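Local coordinates for protein CalS13 (Micromonospora echinospora, PDB 4ZAS) that probably transfers an amino group to a dTDP-linked keto sugar, as a pyridoxal 5'-phosphate-dependent aminotransferase of natural-product biosynthesis, at residues R333-P336 against A337-R341; H395-E398 against T399-G403. One frame throughout, in Å; residues are numbered along the deposited sequence.

Interaction 1 of 2, residues R333-P336 against A337-R341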
loop_
_atom_site.group_PDB
_atom_site.type_symbol
_atom_site.label_atom_id
_atom_site.label_comp_id
_atom_site.label_asym_id
_atom_site.label_seq_id
_atom_site.Cartn_x
_atom_site.Cartn_y
_atom_site.Cartn_z
ATOM N N ARG A 333 37.816 -1.003 8.900
ATOM C CA ARG A 333 38.678 -0.026 8.237
ATOM C C ARG A 333 38.635 -0.293 6.732
ATOM O O ARG A 333 38.476 -1.441 6.318
ATOM C CB ARG A 333 40.122 -0.105 8.759
ATOM C CG ARG A 333 40.832 -1.415 8.398
ATOM C CD ARG A 333 42.377 -1.411 8.513
ATOM N NE ARG A 333 42.865 -2.710 8.048
ATOM C CZ ARG A 333 43.074 -3.015 6.760
ATOM N NH1 ARG A 333 42.873 -2.110 5.805
ATOM N NH2 ARG A 333 43.490 -4.229 6.418
ATOM N N ASP A 334 38.760 0.760 5.930
ATOM C CA ASP A 334 38.829 0.642 4.465
ATOM C C ASP A 334 37.699 -0.223 3.890
ATOM O O ASP A 334 37.955 -1.201 3.180
ATOM C CB ASP A 334 40.177 0.066 4.017
ATOM C CG ASP A 334 40.559 0.490 2.589
ATOM O OD1 ASP A 334 39.669 0.919 1.824
ATOM O OD2 ASP A 334 41.749 0.359 2.213
ATOM N N ARG A 335 36.459 0.119 4.214
ATOM C CA ARG A 335 35.313 -0.666 3.749
ATOM C C ARG A 335 35.272 -0.929 2.230
ATOM O O ARG A 335 34.883 -2.025 1.825
ATOM C CB ARG A 335 33.997 -0.012 4.172
ATOM C CG ARG A 335 32.793 -0.851 3.797
ATOM C CD ARG A 335 31.485 -0.216 4.248
ATOM N NE ARG A 335 31.333 1.111 3.667
ATOM C CZ ARG A 335 30.542 2.058 4.154
ATOM N NH1 ARG A 335 29.792 1.811 5.215
ATOM N NH2 ARG A 335 30.489 3.239 3.561
ATOM N N PRO A 336 35.633 0.066 1.385
ATOM C CA PRO A 336 35.581 -0.269 -0.046
ATOM C C PRO A 336 36.509 -1.426 -0.448
ATOM O O PRO A 336 36.094 -2.285 -1.228
ATOM C CB PRO A 336 36.024 1.031 -0.728
ATOM C CG PRO A 336 35.703 2.106 0.245
ATOM C CD PRO A 336 35.928 1.498 1.599
ATOM N N ALA A 337 37.731 -1.457 0.085
ATOM C CA ALA A 337 38.647 -2.555 -0.212
ATOM C C ALA A 337 38.112 -3.847 0.406
ATOM O O ALA A 337 38.262 -4.921 -0.175
ATOM C CB ALA A 337 40.069 -2.246 0.278
ATOM N N PHE A 338 37.466 -3.737 1.563
ATOM C CA PHE A 338 36.869 -4.903 2.221
ATOM C C PHE A 338 35.792 -5.565 1.346
ATOM O O PHE A 338 35.848 -6.758 1.054
ATOM C CB PHE A 338 36.250 -4.494 3.559
ATOM C CG PHE A 338 35.569 -5.626 4.300
ATOM C CD1 PHE A 338 36.297 -6.514 5.066
ATOM C CD2 PHE A 338 34.194 -5.815 4.200
ATOM C CE1 PHE A 338 35.672 -7.546 5.745
ATOM C CE2 PHE A 338 33.569 -6.853 4.868
ATOM C CZ PHE A 338 34.316 -7.719 5.643
ATOM N N MET A 339 34.818 -4.771 0.925
ATOM C CA MET A 339 33.693 -5.269 0.133
ATOM C C MET A 339 34.219 -5.801 -1.178
ATOM O O MET A 339 33.745 -6.821 -1.674
ATOM C CB MET A 339 32.658 -4.162 -0.098
ATOM C CG MET A 339 32.214 -3.493 1.185
ATOM S SD MET A 339 30.807 -2.402 0.998
ATOM C CE MET A 339 31.635 -0.931 0.365
ATOM N N ARG A 340 35.208 -5.109 -1.730
ATOM C CA ARG A 340 35.796 -5.517 -2.996
ATOM C C ARG A 340 36.450 -6.891 -2.880
ATOM O O ARG A 340 36.241 -7.763 -3.717
ATOM C CB ARG A 340 36.833 -4.490 -3.444
ATOM C CG ARG A 340 37.436 -4.729 -4.807
ATOM C CD ARG A 340 36.360 -4.927 -5.863
ATOM N NE ARG A 340 36.868 -4.571 -7.184
ATOM C CZ ARG A 340 37.683 -5.338 -7.902
ATOM N NH1 ARG A 340 38.044 -6.532 -7.448
ATOM N NH2 ARG A 340 38.114 -4.927 -9.089
ATOM N N ARG A 341 37.210 -7.085 -1.807
ATOM C CA ARG A 341 37.910 -8.342 -1.558
ATOM C C ARG A 341 36.928 -9.507 -1.435
ATOM O O ARG A 341 37.110 -10.545 -2.069
ATOM C CB ARG A 341 38.750 -8.221 -0.285
ATOM C CG ARG A 341 39.570 -9.435 0.118
ATOM C CD ARG A 341 40.881 -9.521 -0.616
ATOM N NE ARG A 341 41.764 -10.479 0.053
ATOM C CZ ARG A 341 42.995 -10.791 -0.351
ATOM N NH1 ARG A 341 43.513 -10.222 -1.436
ATOM N NH2 ARG A 341 43.721 -11.662 0.347
#

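Interaction 2 of 2, residues H395-E398 against T399-G403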
loop_
_atom_site.group_PDB
_atom_site.type_symbol
_atom_site.label_atom_id
_atom_site.label_comp_id
_atom_site.label_asym_id
_atom_site.label_seq_id
_atom_site.Cartn_x
_atom_site.Cartn_y
_atom_site.Cartn_z
ATOM N N HIS A 395 34.208 -20.079 4.381
ATOM C CA HIS A 395 34.756 -19.280 3.304
ATOM C C HIS A 395 34.755 -17.794 3.606
ATOM O O HIS A 395 35.691 -17.089 3.240
ATOM C CB HIS A 395 33.983 -19.530 2.022
ATOM C CG HIS A 395 34.535 -18.793 0.851
ATOM N ND1 HIS A 395 35.803 -19.015 0.364
ATOM C CD2 HIS A 395 34.004 -17.812 0.085
ATOM C CE1 HIS A 395 36.026 -18.213 -0.661
ATOM N NE2 HIS A 395 34.950 -17.471 -0.849
ATOM N N VAL A 396 33.684 -17.324 4.239
ATOM C CA VAL A 396 33.569 -15.936 4.671
ATOM C C VAL A 396 34.645 -15.597 5.687
ATOM O O VAL A 396 35.409 -14.642 5.524
ATOM C CB VAL A 396 32.186 -15.661 5.251
ATOM C CG1 VAL A 396 32.162 -14.301 5.945
ATOM C CG2 VAL A 396 31.132 -15.762 4.158
ATOM N N VAL A 397 34.701 -16.402 6.737
ATOM C CA VAL A 397 35.697 -16.238 7.770
ATOM C C VAL A 397 37.099 -16.288 7.187
ATOM O O VAL A 397 37.942 -15.436 7.488
ATOM C CB VAL A 397 35.524 -17.322 8.830
ATOM C CG1 VAL A 397 36.723 -17.381 9.761
ATOM C CG2 VAL A 397 34.208 -17.135 9.577
ATOM N N GLU A 398 37.339 -17.265 6.319
ATOM C CA GLU A 398 38.673 -17.474 5.751
ATOM C C GLU A 398 39.078 -16.268 4.907
ATOM O O GLU A 398 40.221 -15.810 4.958
ATOM C CB GLU A 398 38.697 -18.751 4.912
ATOM C CG GLU A 398 40.007 -19.544 4.895
ATOM C CD GLU A 398 40.459 -20.002 6.282
ATOM O OE1 GLU A 398 39.594 -20.168 7.180
ATOM O OE2 GLU A 398 41.678 -20.241 6.455
ATOM N N THR A 399 38.119 -15.748 4.149
ATOM C CA THR A 399 38.349 -14.599 3.279
ATOM C C THR A 399 38.676 -13.323 4.048
ATOM O O THR A 399 39.625 -12.619 3.708
ATOM C CB THR A 399 37.121 -14.318 2.401
ATOM O OG1 THR A 399 36.862 -15.454 1.572
ATOM C CG2 THR A 399 37.345 -13.068 1.536
ATOM N N ILE A 400 37.901 -13.051 5.097
ATOM C CA ILE A 400 38.107 -11.870 5.934
ATOM C C ILE A 400 39.507 -11.929 6.558
ATOM O O ILE A 400 40.198 -10.913 6.645
ATOM C CB ILE A 400 36.986 -11.737 7.018
ATOM C CG1 ILE A 400 35.617 -11.561 6.360
ATOM C CG2 ILE A 400 37.265 -10.577 7.949
ATOM C CD1 ILE A 400 34.435 -11.458 7.331
ATOM N N LYS A 401 39.930 -13.128 6.958
ATOM C CA LYS A 401 41.255 -13.349 7.558
ATOM C C LYS A 401 42.426 -13.201 6.563
ATOM O O LYS A 401 43.585 -13.050 6.973
ATOM C CB LYS A 401 41.301 -14.736 8.217
ATOM C CG LYS A 401 40.629 -14.805 9.595
ATOM C CD LYS A 401 40.694 -16.205 10.201
ATOM C CE LYS A 401 40.055 -16.258 11.584
ATOM N NZ LYS A 401 39.964 -17.656 12.105
ATOM N N SER A 402 42.137 -13.274 5.263
ATOM C CA SER A 402 43.170 -13.117 4.237
ATOM C C SER A 402 43.550 -11.651 4.069
ATOM O O SER A 402 44.400 -11.306 3.261
ATOM C CB SER A 402 42.701 -13.681 2.892
ATOM O OG SER A 402 41.751 -12.815 2.277
ATOM N N GLY A 403 42.872 -10.784 4.802
ATOM C CA GLY A 403 43.169 -9.370 4.765
ATOM C C GLY A 403 42.696 -8.639 3.524
ATOM O O GLY A 403 42.189 -9.228 2.561
#

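Interaction 1 of 2, residues R333-P336 against A337-R341
Met339 lies back over Arg335, one helical turn earlier, and shows how a flexible thioether fits itself to its i-4 neighbour. Met339 CB sits 3.6 Å from Arg335 O. Met339 CG, placed beside the backbone N by a chi1 of -53°, comes closer still, 3.1 Å from Arg335 O. Further out, Met339 SD reaches the aliphatic part of the arginine, 3.8 Å from Arg335 CG. A bend at chi3 (-81°) then brings the terminal methyl back, leaving Met339 CE 3.6 Å from Arg335 CG and also near CD and NE, at a slanting angle to the guanidinium group. The two side chains cross obliquely, and what the methionine meets is mostly the arginine's hydrocarbon, while Arg335 NH1 is held by the carbonyl oxygens of Ala376 and Val379. Both side chains also touch Val380 of strand 379-382, and Met339 packs on Thr259 of the second subunit.

The backbone of the same segment closes the first turns of the helix. Phe338 N donates to Asp334 O at 3.0 Å, Met339 N to Arg335 O at 2.9 Å in a nearly straight bond (173° at the hydrogen), and Arg340 N to Pro336 O. Asp334 occupies the N-cap, and its carboxylate leans over the following turn, Asp334 OD1 lying 3.5 Å from Ala337 CB; a negative charge here would probably suit the positive end of the helix dipole. Pro336, in the first turn, lacks an N-H that would otherwise need an acceptor. The Phe338 ring leads away from the 333-336 segment and meets Trp404 edge-to-face. Together these features form the proline-containing N-terminal turn of a surface helix, with strand 328-332 leading into helix 335-344, which packs on the small antiparallel sheet of this aminotransferase.

Interaction 2 of 2, residues H395-E398 against T399-G403
The imidazole of His395 carries the hydroxyl of Thr399 over one face: Thr399 OG1 stands 3.6 Å above the ring plane, over its centre, while at the ring's edge NE2 donates a hydrogen bond to the backbone oxygen of Ala345. The setting is the C-terminal end of helix 390-401, and the threonine follows a familiar pattern in which a side-chain hydroxyl bonds back to the carbonyl four residues earlier. His395 O therefore accepts two bonds, from Thr399 OG1 at 2.6 Å and from Thr399 N at 2.9 Å, which arrive from opposite faces of the carbonyl plane. A chi1 of -61° sets OG1 beside its own backbone N and makes this double grip possible. An alanine in place of His395 would probably leave Ala345 O without its ring partner and open a gap above the threonine hydroxyl.

On another flank, Val396 CG1 and Ile400 CD1 meet at 3.9 Å, the two side chains running side by side in the same direction. Val397 and Lys401 repeat the theme, the extended lysine laying its CE along Val397 CG1. Tyr302 of helix 275-305 and Ile382 of strand 379-382 cover Val396.

The helix then tightens: the bond from Ser402 N to Glu398 O is weak, and Gly403, at positive phi, leaves the helical path. Ser402 also bends back on the preceding turn: Ser402 N donates to Thr399 O at 3.0 Å, and Ser402 OG donates to the same Thr399 O at 2.6 Å, in the carbonyl plane, on a lone pair.

How the interactions relate
Interaction 1 sits at the start of helix 335-344 and interaction 2 at the end of helix 390-401; the two helices come late in the chain and pack together, with the contact centres 12 Å apart. Where the helices meet, Phe338 CE1 reaches Ile400 CG1 at 4.1 Å, and Arg341 links the first helix to the end of the second: Arg341 NH2 lies 3.0 Å from Ser402 OG, probably a hydrogen bond, and Arg341 NE is 2.8 Å from Gly403 O. Strand 379-382 touches side chains of both contacts. Neither contact belongs to the sugar-nucleotide pocket; the Met339 side chain of interaction 1 is about 13 Å from the bound dTDP-4-keto-6-deoxyglucose.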